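Local coordinates for protein oxidoreductase, Gfo/Idh/MocA family (Vibrio cholerae, PDB 1XEA) that is probably an NAD(P)-dependent oxidoreductase of the Gfo/Idh/MocA family, with a nucleotide-binding Rossmann domain, although its substrate is not established, at residues K16-V21 / M68-T73; A23-I28 / D274-A279; V75-A80 / E104-L109; L117-N122 / E290-S295; R123-L128 / D269-D274. All blocks are in the same frame, centred on the assembly; numbering follows the deposited sequence.

Contact 1: residues K16-V21 / M68-T73; sequences KAYLPV and MIHAAT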
# COMPACT_ATOMS: atom_id res chain seq x y z
N LYS A 16 -22.97 -1.39 21.00
CA LYS A 16 -21.75 -1.67 20.24
C LYS A 16 -20.43 -1.19 20.85
O LYS A 16 -19.41 -1.85 20.70
CB LYS A 16 -21.85 -1.08 18.83
CG LYS A 16 -22.55 -1.95 17.81
CD LYS A 16 -22.33 -1.40 16.40
CE LYS A 16 -22.99 -2.25 15.31
NZ LYS A 16 -22.73 -1.71 13.93
N ALA A 17 -20.45 -0.06 21.55
CA ALA A 17 -19.20 0.46 22.11
C ALA A 17 -19.21 0.71 23.60
O ALA A 17 -18.45 0.09 24.35
CB ALA A 17 -18.82 1.74 21.38
N TYR A 18 -20.06 1.63 24.03
CA TYR A 18 -20.12 1.99 25.44
C TYR A 18 -20.33 0.83 26.41
O TYR A 18 -19.45 0.54 27.23
CB TYR A 18 -21.20 3.05 25.63
CG TYR A 18 -20.87 4.35 24.94
CD1 TYR A 18 -21.60 4.78 23.84
CD2 TYR A 18 -19.82 5.15 25.39
CE1 TYR A 18 -21.31 5.99 23.22
CE2 TYR A 18 -19.52 6.37 24.78
CZ TYR A 18 -20.28 6.78 23.70
OH TYR A 18 -20.02 8.00 23.11
N LEU A 19 -21.47 0.18 26.32
CA LEU A 19 -21.76 -0.94 27.20
C LEU A 19 -20.61 -1.93 27.28
O LEU A 19 -20.12 -2.24 28.38
CB LEU A 19 -23.04 -1.65 26.76
CG LEU A 19 -23.99 -2.01 27.89
CD1 LEU A 19 -25.14 -2.81 27.32
CD2 LEU A 19 -23.27 -2.81 28.96
N PRO A 20 -20.14 -2.44 26.13
CA PRO A 20 -19.03 -3.39 26.18
C PRO A 20 -17.76 -2.86 26.84
O PRO A 20 -17.03 -3.60 27.49
CB PRO A 20 -18.84 -3.78 24.72
CG PRO A 20 -19.35 -2.61 23.96
CD PRO A 20 -20.57 -2.22 24.73
N VAL A 21 -17.50 -1.56 26.69
CA VAL A 21 -16.30 -0.98 27.28
C VAL A 21 -16.49 -0.79 28.77
O VAL A 21 -15.60 -1.06 29.55
CB VAL A 21 -15.96 0.38 26.65
CG1 VAL A 21 -14.89 1.08 27.47
CG2 VAL A 21 -15.49 0.18 25.24
N MSE A 68 -24.82 8.46 31.88
CA MSE A 68 -24.38 8.54 30.49
C MSE A 68 -25.61 8.36 29.63
O MSE A 68 -26.16 7.27 29.53
CB MSE A 68 -23.37 7.44 30.18
CG MSE A 68 -22.03 7.63 30.87
SE MSE A 68 -20.78 6.18 30.62
CE MSE A 68 -20.40 6.41 28.74
N ILE A 69 -26.05 9.44 28.99
CA ILE A 69 -27.24 9.36 28.16
C ILE A 69 -26.90 8.95 26.74
O ILE A 69 -26.12 9.61 26.07
CB ILE A 69 -27.95 10.71 28.16
CG1 ILE A 69 -28.29 11.08 29.61
CG2 ILE A 69 -29.19 10.66 27.29
CD1 ILE A 69 -28.59 12.53 29.82
N HIS A 70 -27.48 7.85 26.28
CA HIS A 70 -27.18 7.39 24.93
C HIS A 70 -28.44 7.35 24.11
O HIS A 70 -28.45 6.85 22.98
CB HIS A 70 -26.54 6.01 24.97
CG HIS A 70 -25.39 5.91 25.92
ND1 HIS A 70 -24.17 6.51 25.68
CD2 HIS A 70 -25.28 5.31 27.13
CE1 HIS A 70 -23.36 6.28 26.70
NE2 HIS A 70 -24.01 5.55 27.59
N ALA A 71 -29.52 7.87 24.68
CA ALA A 71 -30.80 7.89 24.01
C ALA A 71 -30.73 8.67 22.70
O ALA A 71 -29.66 9.09 22.26
CB ALA A 71 -31.84 8.51 24.92
N ALA A 72 -31.89 8.85 22.08
CA ALA A 72 -31.99 9.58 20.82
C ALA A 72 -31.64 11.04 21.05
O ALA A 72 -31.67 11.52 22.18
CB ALA A 72 -33.40 9.45 20.27
N THR A 73 -31.33 11.76 19.98
CA THR A 73 -30.96 13.15 20.11
C THR A 73 -32.10 14.01 20.66
O THR A 73 -31.86 14.94 21.43
CB THR A 73 -30.50 13.73 18.75
OG1 THR A 73 -29.60 12.82 18.11
CG2 THR A 73 -29.80 15.06 18.96

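Contact 2: residues A23-I28 / D274-A279; sequences AQWPDI and DWLQVA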
# COMPACT_ATOMS: atom_id res chain seq x y z
N ALA A 23 -18.85 -2.29 30.89
CA ALA A 23 -19.10 -3.55 31.60
C ALA A 23 -17.81 -4.30 31.89
O ALA A 23 -17.80 -5.28 32.63
CB ALA A 23 -20.03 -4.42 30.78
N GLN A 24 -16.72 -3.81 31.33
CA GLN A 24 -15.42 -4.44 31.50
C GLN A 24 -14.50 -3.54 32.32
O GLN A 24 -13.48 -3.99 32.84
CB GLN A 24 -14.85 -4.72 30.10
CG GLN A 24 -13.37 -4.95 30.04
CD GLN A 24 -12.64 -3.75 29.48
OE1 GLN A 24 -12.70 -2.65 30.02
NE2 GLN A 24 -11.94 -3.96 28.37
N TRP A 25 -14.85 -2.26 32.44
CA TRP A 25 -14.03 -1.31 33.19
C TRP A 25 -13.95 -1.67 34.66
O TRP A 25 -14.94 -2.03 35.29
CB TRP A 25 -14.59 0.11 33.04
CG TRP A 25 -13.60 1.08 32.46
CD1 TRP A 25 -13.36 1.34 31.13
CD2 TRP A 25 -12.71 1.93 33.19
NE1 TRP A 25 -12.38 2.29 31.00
CE2 TRP A 25 -11.96 2.67 32.25
CE3 TRP A 25 -12.47 2.14 34.56
CZ2 TRP A 25 -10.98 3.60 32.62
CZ3 TRP A 25 -11.49 3.07 34.94
CH2 TRP A 25 -10.76 3.79 33.97
N PRO A 26 -12.75 -1.59 35.23
CA PRO A 26 -12.56 -1.92 36.65
C PRO A 26 -13.02 -0.83 37.62
O PRO A 26 -12.89 0.36 37.35
CB PRO A 26 -11.05 -2.18 36.73
CG PRO A 26 -10.49 -1.26 35.71
CD PRO A 26 -11.46 -1.43 34.55
N ASP A 27 -13.56 -1.27 38.75
CA ASP A 27 -14.05 -0.37 39.80
C ASP A 27 -15.20 0.51 39.34
O ASP A 27 -15.21 1.72 39.61
CB ASP A 27 -12.93 0.52 40.33
CG ASP A 27 -11.81 -0.26 40.97
OD1 ASP A 27 -10.92 -0.75 40.24
OD2 ASP A 27 -11.83 -0.37 42.22
N ILE A 28 -16.17 -0.08 38.66
CA ILE A 28 -17.31 0.69 38.18
C ILE A 28 -18.56 -0.17 38.22
O ILE A 28 -18.62 -1.21 37.57
CB ILE A 28 -17.10 1.17 36.74
CG1 ILE A 28 -16.00 2.22 36.72
CG2 ILE A 28 -18.39 1.75 36.16
CD1 ILE A 28 -15.71 2.73 35.35
N ASP A 274 -11.10 9.65 30.29
CA ASP A 274 -11.19 11.10 30.51
C ASP A 274 -12.52 11.42 31.16
O ASP A 274 -12.57 12.17 32.12
CB ASP A 274 -11.05 11.84 29.17
CG ASP A 274 -10.78 13.34 29.33
OD1 ASP A 274 -9.91 13.70 30.15
OD2 ASP A 274 -11.41 14.15 28.60
N TRP A 275 -13.59 10.83 30.64
CA TRP A 275 -14.94 11.03 31.17
C TRP A 275 -15.01 10.71 32.65
O TRP A 275 -15.49 11.52 33.43
CB TRP A 275 -15.93 10.15 30.42
CG TRP A 275 -17.19 9.80 31.18
CD1 TRP A 275 -17.73 8.54 31.36
CD2 TRP A 275 -18.09 10.71 31.82
NE1 TRP A 275 -18.90 8.62 32.07
CE2 TRP A 275 -19.14 9.93 32.37
CE3 TRP A 275 -18.11 12.10 31.99
CZ2 TRP A 275 -20.21 10.51 33.08
CZ3 TRP A 275 -19.17 12.68 32.70
CH2 TRP A 275 -20.21 11.88 33.23
N LEU A 276 -14.56 9.52 33.02
CA LEU A 276 -14.62 9.12 34.41
C LEU A 276 -13.83 10.06 35.32
O LEU A 276 -14.31 10.41 36.40
CB LEU A 276 -14.12 7.68 34.57
CG LEU A 276 -14.91 6.59 33.84
CD1 LEU A 276 -14.19 5.28 34.03
CD2 LEU A 276 -16.35 6.51 34.36
N GLN A 277 -12.64 10.47 34.89
CA GLN A 277 -11.83 11.38 35.68
C GLN A 277 -12.64 12.66 35.91
O GLN A 277 -12.77 13.13 37.04
CB GLN A 277 -10.51 11.72 34.97
CG GLN A 277 -9.65 10.50 34.59
CD GLN A 277 -8.33 10.87 33.90
OE1 GLN A 277 -8.30 11.49 32.82
NE2 GLN A 277 -7.22 10.47 34.52
N VAL A 278 -13.20 13.20 34.83
CA VAL A 278 -14.01 14.41 34.92
C VAL A 278 -15.15 14.19 35.91
O VAL A 278 -15.34 14.97 36.82
CB VAL A 278 -14.62 14.79 33.51
CG1 VAL A 278 -15.72 15.84 33.66
CG2 VAL A 278 -13.53 15.31 32.59
N ALA A 279 -15.90 13.10 35.72
CA ALA A 279 -17.02 12.78 36.59
C ALA A 279 -16.61 12.69 38.05
O ALA A 279 -17.29 13.22 38.93
CB ALA A 279 -17.66 11.48 36.15

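Contact 3: residues V75-A80 / E104-L109; sequences VHSTLA and ENLYEL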
# COMPACT_ATOMS: atom_id res chain seq x y z
N VAL A 75 -34.13 13.53 22.88
CA VAL A 75 -34.45 13.28 24.27
C VAL A 75 -33.28 13.71 25.14
O VAL A 75 -33.38 13.68 26.37
CB VAL A 75 -34.69 11.79 24.50
CG1 VAL A 75 -35.31 11.58 25.86
CG2 VAL A 75 -35.57 11.24 23.41
N HIS A 76 -32.19 14.11 24.51
CA HIS A 76 -31.02 14.53 25.27
C HIS A 76 -31.34 15.65 26.26
O HIS A 76 -31.18 15.48 27.46
CB HIS A 76 -29.88 14.98 24.34
CG HIS A 76 -29.32 13.90 23.48
ND1 HIS A 76 -29.30 12.57 23.86
CD2 HIS A 76 -28.69 13.95 22.28
CE1 HIS A 76 -28.69 11.86 22.93
NE2 HIS A 76 -28.31 12.67 21.96
N SER A 77 -31.78 16.80 25.74
CA SER A 77 -32.10 17.95 26.60
C SER A 77 -32.87 17.56 27.85
O SER A 77 -32.52 17.95 28.96
CB SER A 77 -32.90 19.00 25.83
OG SER A 77 -32.06 19.71 24.94
N THR A 78 -33.94 16.80 27.65
CA THR A 78 -34.75 16.37 28.77
C THR A 78 -33.89 15.65 29.78
O THR A 78 -33.62 16.17 30.87
CB THR A 78 -35.85 15.44 28.29
OG1 THR A 78 -36.57 16.07 27.23
CG2 THR A 78 -36.80 15.12 29.43
N LEU A 79 -33.43 14.47 29.42
CA LEU A 79 -32.59 13.66 30.30
C LEU A 79 -31.43 14.46 30.89
O LEU A 79 -31.23 14.47 32.10
CB LEU A 79 -32.06 12.46 29.53
CG LEU A 79 -33.12 11.48 29.02
CD1 LEU A 79 -32.45 10.42 28.18
CD2 LEU A 79 -33.85 10.84 30.19
N ALA A 80 -30.67 15.12 30.02
CA ALA A 80 -29.53 15.90 30.46
C ALA A 80 -29.91 16.88 31.57
O ALA A 80 -29.41 16.78 32.69
CB ALA A 80 -28.95 16.67 29.27
N GLU A 104 -26.49 25.61 24.19
CA GLU A 104 -26.18 26.74 25.05
C GLU A 104 -26.96 26.64 26.35
O GLU A 104 -26.40 26.85 27.43
CB GLU A 104 -26.48 28.04 24.31
CG GLU A 104 -25.72 28.16 22.99
CD GLU A 104 -26.15 29.37 22.19
OE1 GLU A 104 -27.38 29.54 22.00
OE2 GLU A 104 -25.28 30.15 21.74
N ASN A 105 -28.25 26.29 26.27
CA ASN A 105 -29.09 26.15 27.46
C ASN A 105 -28.48 25.13 28.43
O ASN A 105 -28.15 25.46 29.57
CB ASN A 105 -30.51 25.70 27.09
CG ASN A 105 -31.34 26.81 26.45
OD1 ASN A 105 -31.39 27.94 26.95
ND2 ASN A 105 -32.02 26.48 25.35
N LEU A 106 -28.33 23.89 27.96
CA LEU A 106 -27.76 22.82 28.77
C LEU A 106 -26.44 23.20 29.45
O LEU A 106 -26.20 22.83 30.61
CB LEU A 106 -27.59 21.56 27.92
CG LEU A 106 -28.90 20.87 27.55
CD1 LEU A 106 -28.67 19.83 26.48
CD2 LEU A 106 -29.50 20.24 28.80
N TYR A 107 -25.57 23.92 28.75
CA TYR A 107 -24.31 24.30 29.38
C TYR A 107 -24.49 25.42 30.37
O TYR A 107 -23.84 25.44 31.42
CB TYR A 107 -23.24 24.68 28.35
CG TYR A 107 -22.39 23.51 27.97
CD1 TYR A 107 -22.48 22.94 26.70
CD2 TYR A 107 -21.55 22.90 28.91
CE1 TYR A 107 -21.77 21.79 26.37
CE2 TYR A 107 -20.84 21.75 28.59
CZ TYR A 107 -20.96 21.20 27.32
OH TYR A 107 -20.30 20.03 27.00
N GLU A 108 -25.37 26.36 30.04
CA GLU A 108 -25.65 27.46 30.96
C GLU A 108 -26.19 26.83 32.23
O GLU A 108 -25.74 27.15 33.33
CB GLU A 108 -26.67 28.43 30.35
CG GLU A 108 -26.06 29.75 29.85
CD GLU A 108 -27.09 30.69 29.21
OE1 GLU A 108 -28.16 30.92 29.81
OE2 GLU A 108 -26.82 31.20 28.09
N LEU A 109 -27.13 25.90 32.07
CA LEU A 109 -27.74 25.19 33.19
C LEU A 109 -26.72 24.46 34.04
O LEU A 109 -26.73 24.57 35.27
CB LEU A 109 -28.77 24.18 32.65
CG LEU A 109 -29.37 23.18 33.65
CD1 LEU A 109 -30.09 23.90 34.78
CD2 LEU A 109 -30.34 22.25 32.93

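Contact 4: residues L117-N122 / E290-S295; sequences LYVGFN and ERNLAS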
# COMPACT_ATOMS: atom_id res chain seq x y z
N LEU A 117 -20.64 18.53 32.26
CA LEU A 117 -21.42 18.00 31.16
C LEU A 117 -20.41 17.63 30.07
O LEU A 117 -19.86 18.50 29.40
CB LEU A 117 -22.39 19.05 30.64
CG LEU A 117 -23.20 18.69 29.39
CD1 LEU A 117 -24.08 17.47 29.65
CD2 LEU A 117 -24.05 19.89 29.00
N TYR A 118 -20.19 16.33 29.91
CA TYR A 118 -19.24 15.82 28.93
C TYR A 118 -19.92 15.35 27.65
O TYR A 118 -20.90 14.60 27.70
CB TYR A 118 -18.51 14.64 29.56
CG TYR A 118 -17.19 14.30 28.92
CD1 TYR A 118 -16.01 14.90 29.36
CD2 TYR A 118 -17.11 13.36 27.90
CE1 TYR A 118 -14.79 14.57 28.82
CE2 TYR A 118 -15.89 13.01 27.34
CZ TYR A 118 -14.73 13.62 27.81
OH TYR A 118 -13.51 13.27 27.28
N VAL A 119 -19.40 15.77 26.50
CA VAL A 119 -19.95 15.35 25.22
C VAL A 119 -19.07 14.25 24.62
O VAL A 119 -17.84 14.34 24.65
CB VAL A 119 -20.03 16.54 24.22
CG1 VAL A 119 -20.63 16.06 22.92
CG2 VAL A 119 -20.87 17.67 24.81
N GLY A 120 -19.70 13.22 24.06
CA GLY A 120 -18.96 12.11 23.49
C GLY A 120 -18.39 12.26 22.10
O GLY A 120 -19.05 11.94 21.11
N PHE A 121 -17.15 12.74 22.02
CA PHE A 121 -16.47 12.92 20.75
C PHE A 121 -15.25 12.01 20.75
O PHE A 121 -14.13 12.46 21.01
CB PHE A 121 -16.01 14.36 20.61
CG PHE A 121 -17.11 15.33 20.28
CD1 PHE A 121 -17.43 16.36 21.16
CD2 PHE A 121 -17.75 15.27 19.04
CE1 PHE A 121 -18.36 17.34 20.80
CE2 PHE A 121 -18.69 16.24 18.67
CZ PHE A 121 -18.99 17.27 19.55
N ASN A 122 -15.46 10.73 20.44
CA ASN A 122 -14.37 9.76 20.44
C ASN A 122 -13.18 10.13 19.56
O ASN A 122 -12.04 9.81 19.89
CB ASN A 122 -14.91 8.37 20.08
CG ASN A 122 -15.26 8.24 18.62
OD1 ASN A 122 -14.80 7.31 17.95
ND2 ASN A 122 -16.08 9.15 18.10
N GLU A 290 -15.94 25.11 25.80
CA GLU A 290 -15.94 26.08 24.70
C GLU A 290 -15.86 25.42 23.34
O GLU A 290 -16.50 25.86 22.39
CB GLU A 290 -14.78 27.08 24.84
CG GLU A 290 -14.96 28.15 25.92
CD GLU A 290 -14.00 29.34 25.76
OE1 GLU A 290 -12.76 29.14 25.78
OE2 GLU A 290 -14.50 30.49 25.60
N ARG A 291 -15.06 24.36 23.24
CA ARG A 291 -14.91 23.65 21.98
C ARG A 291 -16.23 22.94 21.69
O ARG A 291 -16.70 22.92 20.55
CB ARG A 291 -13.76 22.64 22.05
CG ARG A 291 -13.61 21.79 20.79
CD ARG A 291 -12.44 20.82 20.85
NE ARG A 291 -12.41 19.95 19.68
CZ ARG A 291 -11.43 19.10 19.39
NH1 ARG A 291 -10.37 19.01 20.18
NH2 ARG A 291 -11.50 18.34 18.30
N ASN A 292 -16.82 22.36 22.72
CA ASN A 292 -18.10 21.67 22.54
C ASN A 292 -19.14 22.65 21.99
O ASN A 292 -19.75 22.41 20.94
CB ASN A 292 -18.55 21.06 23.86
CG ASN A 292 -17.66 19.93 24.29
OD1 ASN A 292 -17.44 18.98 23.55
ND2 ASN A 292 -17.12 20.02 25.48
N LEU A 293 -19.33 23.77 22.68
CA LEU A 293 -20.28 24.77 22.23
C LEU A 293 -19.96 25.18 20.82
O LEU A 293 -20.80 25.10 19.93
CB LEU A 293 -20.22 25.99 23.13
CG LEU A 293 -20.92 25.73 24.46
CD1 LEU A 293 -20.54 26.81 25.46
CD2 LEU A 293 -22.42 25.69 24.24
N ALA A 294 -18.73 25.63 20.61
CA ALA A 294 -18.32 26.08 19.30
C ALA A 294 -18.66 25.09 18.18
O ALA A 294 -19.23 25.48 17.15
CB ALA A 294 -16.82 26.36 19.31
N SER A 295 -18.33 23.82 18.37
CA SER A 295 -18.62 22.82 17.34
C SER A 295 -20.11 22.67 17.05
O SER A 295 -20.52 22.47 15.89
CB SER A 295 -18.02 21.47 17.72
OG SER A 295 -16.61 21.58 17.81

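Contact 5: residues R123-L128 / D269-D274; sequences RRHIPL and DAMVQD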
# COMPACT_ATOMS: atom_id res chain seq x y z
N ARG A 123 -13.42 10.82 18.44
CA ARG A 123 -12.34 11.20 17.55
C ARG A 123 -11.37 12.21 18.16
O ARG A 123 -10.54 12.77 17.45
CB ARG A 123 -12.91 11.74 16.24
CG ARG A 123 -12.76 10.82 15.06
CD ARG A 123 -13.99 10.84 14.18
NE ARG A 123 -15.03 9.95 14.68
CZ ARG A 123 -15.43 8.84 14.06
NH1 ARG A 123 -14.89 8.49 12.91
NH2 ARG A 123 -16.36 8.09 14.61
N ARG A 124 -11.49 12.49 19.46
CA ARG A 124 -10.55 13.41 20.11
C ARG A 124 -9.57 12.60 20.93
O ARG A 124 -8.59 13.13 21.45
CB ARG A 124 -11.26 14.37 21.07
CG ARG A 124 -12.09 15.45 20.43
CD ARG A 124 -12.59 16.41 21.51
NE ARG A 124 -13.66 17.26 20.98
CZ ARG A 124 -14.45 18.03 21.73
NH1 ARG A 124 -14.28 18.07 23.05
NH2 ARG A 124 -15.41 18.74 21.15
N HIS A 125 -9.85 11.30 21.05
CA HIS A 125 -9.05 10.37 21.83
C HIS A 125 -8.50 9.21 21.02
O HIS A 125 -8.30 8.11 21.55
CB HIS A 125 -9.89 9.80 22.96
CG HIS A 125 -10.54 10.86 23.80
ND1 HIS A 125 -9.89 11.49 24.83
CD2 HIS A 125 -11.74 11.46 23.68
CE1 HIS A 125 -10.66 12.44 25.32
NE2 HIS A 125 -11.79 12.44 24.64
N ILE A 126 -8.28 9.42 19.73
CA ILE A 126 -7.75 8.34 18.91
C ILE A 126 -6.31 8.09 19.33
O ILE A 126 -5.42 8.91 19.06
CB ILE A 126 -7.82 8.70 17.43
CG1 ILE A 126 -9.26 9.05 17.08
CG2 ILE A 126 -7.33 7.53 16.59
CD1 ILE A 126 -10.26 7.97 17.43
N PRO A 127 -6.06 6.95 20.00
CA PRO A 127 -4.70 6.63 20.46
C PRO A 127 -3.59 6.77 19.42
O PRO A 127 -2.57 7.38 19.71
CB PRO A 127 -4.83 5.21 21.01
CG PRO A 127 -6.06 4.66 20.31
CD PRO A 127 -6.99 5.83 20.25
N LEU A 128 -3.78 6.24 18.22
CA LEU A 128 -2.73 6.37 17.24
C LEU A 128 -2.53 7.81 16.78
O LEU A 128 -1.41 8.22 16.46
CB LEU A 128 -2.99 5.47 16.02
CG LEU A 128 -1.86 5.44 14.96
CD1 LEU A 128 -0.67 4.68 15.50
CD2 LEU A 128 -2.35 4.79 13.69
N ASP A 269 -12.11 3.64 24.72
CA ASP A 269 -11.52 3.42 26.04
C ASP A 269 -10.87 4.69 26.56
O ASP A 269 -11.03 5.04 27.73
CB ASP A 269 -10.48 2.29 26.00
CG ASP A 269 -11.09 0.94 25.66
OD1 ASP A 269 -10.38 -0.09 25.78
OD2 ASP A 269 -12.27 0.89 25.27
N ALA A 270 -10.13 5.39 25.70
CA ALA A 270 -9.44 6.61 26.10
C ALA A 270 -10.43 7.69 26.52
O ALA A 270 -10.18 8.44 27.47
CB ALA A 270 -8.57 7.10 24.97
N MSE A 271 -11.53 7.79 25.80
CA MSE A 271 -12.54 8.78 26.10
C MSE A 271 -13.20 8.45 27.44
O MSE A 271 -13.27 9.30 28.32
CB MSE A 271 -13.59 8.81 24.99
CG MSE A 271 -14.65 9.87 25.20
SE MSE A 271 -16.11 9.73 23.96
CE MSE A 271 -16.62 7.88 24.30
N VAL A 272 -13.66 7.22 27.60
CA VAL A 272 -14.31 6.81 28.84
C VAL A 272 -13.43 7.14 30.04
O VAL A 272 -13.91 7.56 31.09
CB VAL A 272 -14.64 5.32 28.83
CG1 VAL A 272 -15.18 4.88 30.17
CG2 VAL A 272 -15.66 5.04 27.73
N GLN A 273 -12.13 6.97 29.86
CA GLN A 273 -11.16 7.29 30.89
C GLN A 273 -11.27 8.77 31.27
O GLN A 273 -11.50 9.10 32.43
CB GLN A 273 -9.76 7.02 30.35
CG GLN A 273 -8.69 7.73 31.13
CD GLN A 273 -8.22 6.90 32.29
OE1 GLN A 273 -7.21 6.19 32.18
NE2 GLN A 273 -8.96 6.95 33.40
N ASP A 274 -11.10 9.65 30.29
CA ASP A 274 -11.19 11.10 30.51
C ASP A 274 -12.52 11.42 31.16
O ASP A 274 -12.57 12.17 32.12
CB ASP A 274 -11.05 11.84 29.17
CG ASP A 274 -10.78 13.34 29.33
OD1 ASP A 274 -9.91 13.70 30.15
OD2 ASP A 274 -11.41 14.15 28.60

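Contact 1: residues K16-V21 / M68-T73
Tyr18, on helix 12-22, and His70, just past the end of strand 66-69, meet as an offset aromatic stack. The ring centroids lie 4.5 Å apart and the planes are inclined at 30°, so the imidazole slides over part of one phenol face without lying flat on it. Its ND1-CE1 side makes the approach: His70 ND1 comes to 3.6 Å from Tyr18 CD1, and His70 CE1 to the same 3.6 Å from Tyr18 CG, so the overlap falls on the root side of the phenol, away from the hydroxyl. With CG opposite the carbonyl carbon (chi1 -65°), the phenol of Tyr18 is carried from the helix toward His70.

Strand 66-69 and helix 12-22 belong to a Rossmann fold, and His70 sits at the carboxyl edge of its parallel sheet, where dinucleotide-binding domains usually take their cofactor. The side chain of His70 also touches Ala14, part of a glycine-rich GxGxxA sequence consistent with that role.

Apolar packing supplies the second interaction. Selenomethionine Met68, its chain bent at chi3, brings CE to 3.6 Å from Tyr18 CD2, approaching the phenol obliquely. The same methyl lies in the plane of the His70 ring, at its edge. No hydrogen bond joins the two segments; the polar end of Tyr18 is held elsewhere, with OH bonded to OD1 of Asp93.

Contact 2: residues A23-I28 / D274-A279
Leu276 meets Trp25 and Ile28 in a small apolar contact between helix 268-281 and the turn that leads from helix 12-22 into strand 28-33. That turn completes the first beta-alpha-beta crossover of the Rossmann fold and delivers the chain to the outermost strand at one side of the parallel sheet. The helix comes from far along the sequence and returns to lie beside helix 12-22. One leucine carries its whole side of the contact, with no hydrogen bond across it.

Leu276 CG stands anti to the carbonyl carbon (chi1 -62°), and the extended branch then points CD1 at the tryptophan. This methyl sits 3.5 Å from the centroid of the six-membered ring of Trp25 and 7° off its normal, a CH-pi contact almost squarely over the benzo half of the indole. One turn earlier in helix 268-281, Val272 and Gln273 also pack on Trp25. The remaining approach is between branch ends: Ile28, in an extended conformation, reaches tip to tip toward the leucine, with its CD1 beside Leu276 CD1 and 4.0 Å from Leu276 CD2.

Contact 3: residues V75-A80 / E104-L109
Two helix segments running in the same general sense come nearest at Ser77 and Leu106, whose CA atoms are 6.9 Å apart, near enough for a single leucine to span the gap. Leu106 points from helix 100-112 toward residues 75-80 and divides its two methyl groups between neighbours one helical turn apart. Its CD2 packs on Ala80 CB at 3.6 Å, methyl against methyl, and also lies 3.8 Å from the backbone oxygen Ser77 O. Its CD1 takes the other side, 3.9 Å from Ser77 CA and 3.7 Å from Ser77 OG.

The small side chains of Ser77 and Ala80 let the helix backbone itself form part of the surface on which the leucine rests. A chi1 of -71° sets the CG of Leu106 opposite its carbonyl carbon, with the fork of the side chain facing the partner helix. The serine hydroxyl touches the leucine as a van der Waals neighbour; its hydrogen bond goes to OE1 of Glu102, one turn before Leu106 on the same helix, and so adds a polar tie beside the apolar packing.

These helices are the connections of two successive beta-alpha-beta crossovers in the Rossmann fold, linking strand 66-69 to strand 90-93 and strand 90-93 to strand 117-120. Leu106 also touches Leu117 of strand 117-120, while on the other helix Leu79 packs against Ile69 of strand 66-69.

Contact 4: residues L117-N122 / E290-S295
With CG anti to its carbonyl carbon (chi1 -68°), Asn292 projects its amide from helix 286-311 toward Phe121 and Val119, and Phe121 takes the matching rotation (chi1 -76°) to swing its ring alongside. The side chains run antiparallel, side by side, and their flat groups end nearly coplanar, 6° apart. Asn292 OD1 meets the edge of the phenyl ring in its plane, 3.3 Å from Phe121 CE1 and 3.5 Å from Phe121 CD1. This sets the carbonyl oxygen against the weakly positive rim of CH groups, away from the electron-rich faces. Val119 borders the same oxygen, its CB 3.6 Å from Asn292 OD1, with CG2 4.0 Å from Asn292 CG.

No hydrogen bond crosses between the two segments, although the amide is buried. Asn292 OD1 instead accepts one from NH2 of Arg124, which gives this oxygen a polar partner. Arg124 NH2 also forms a salt bridge with Asp173, so the asparagine is tied into a buried polar network.

Strand 117-120 is an outermost strand of the parallel Rossmann sheet, and the long helix 286-311 returns from the end of the chain to lie against it. Tyr107 of helix 100-112 touches both Val119 and Asn292, and Phe121 extends beyond the strand to pack on Ile169 and Asp173 of helix 160-175.

Contact 5: residues R123-L128 / D269-D274
The chain leaving the last strand of the Rossmann sheet passes helix 268-281 here, and His125 of that connection packs on the turn formed by Ala270, Met271 and Asp274. The imidazole lies across the helix, with one face on its backbone: Met271 CA is 3.8 Å from the ring centroid and 15° off the ring normal, a CH-pi contact. The selenomethionine side chain then crosses the histidine at about a right angle, its CB 3.5 Å from His125 CD2, before the rest bends away toward Tyr18.

Nearer the root, the methyl of Ala270 fills the angle between side chain and backbone, with Ala270 CB 3.6 Å from both His125 CB and His125 O. At the far edge, close to the imidazole plane, Asp274 OD2 stands 3.8 Å from His125 CE1, with ring and carboxylate planes turned 46° apart. His125 NE2 is 4.3 Å from that oxygen and makes no bond with it. The carboxylate is held by Tyr118, whose OH is hydrogen-bonded to OD2; the negative charge may still polarise the imidazole.

Such an arrangement fits the two-domain plan of Gfo/Idh/MocA proteins, in which C-terminal helices pack back against the N-terminal Rossmann domain.

Contacts 1, 3 and 4 are buried, while contacts 2 and 5 are partly buried and share Asp274 and helix 268-281. Contacts 1 and 3 stay within the Rossmann domain; contacts 2 and 4 bring late helices back onto it, and contact 5 joins one of them to the chain just after strand 117-120. Aromatic faces are used in three of them, a ring stack in contact 1 and CH-pi packing in contacts 2 and 5. Contact 3 is mostly aliphatic, and contact 4 sets an amide oxygen against a ring edge. Met271 of contact 5 packs on Tyr18 of contact 1, whereas Tyr118 and Arg124 hydrogen-bond between contacts 4 and 5. Contacts 2 and 3 do not touch.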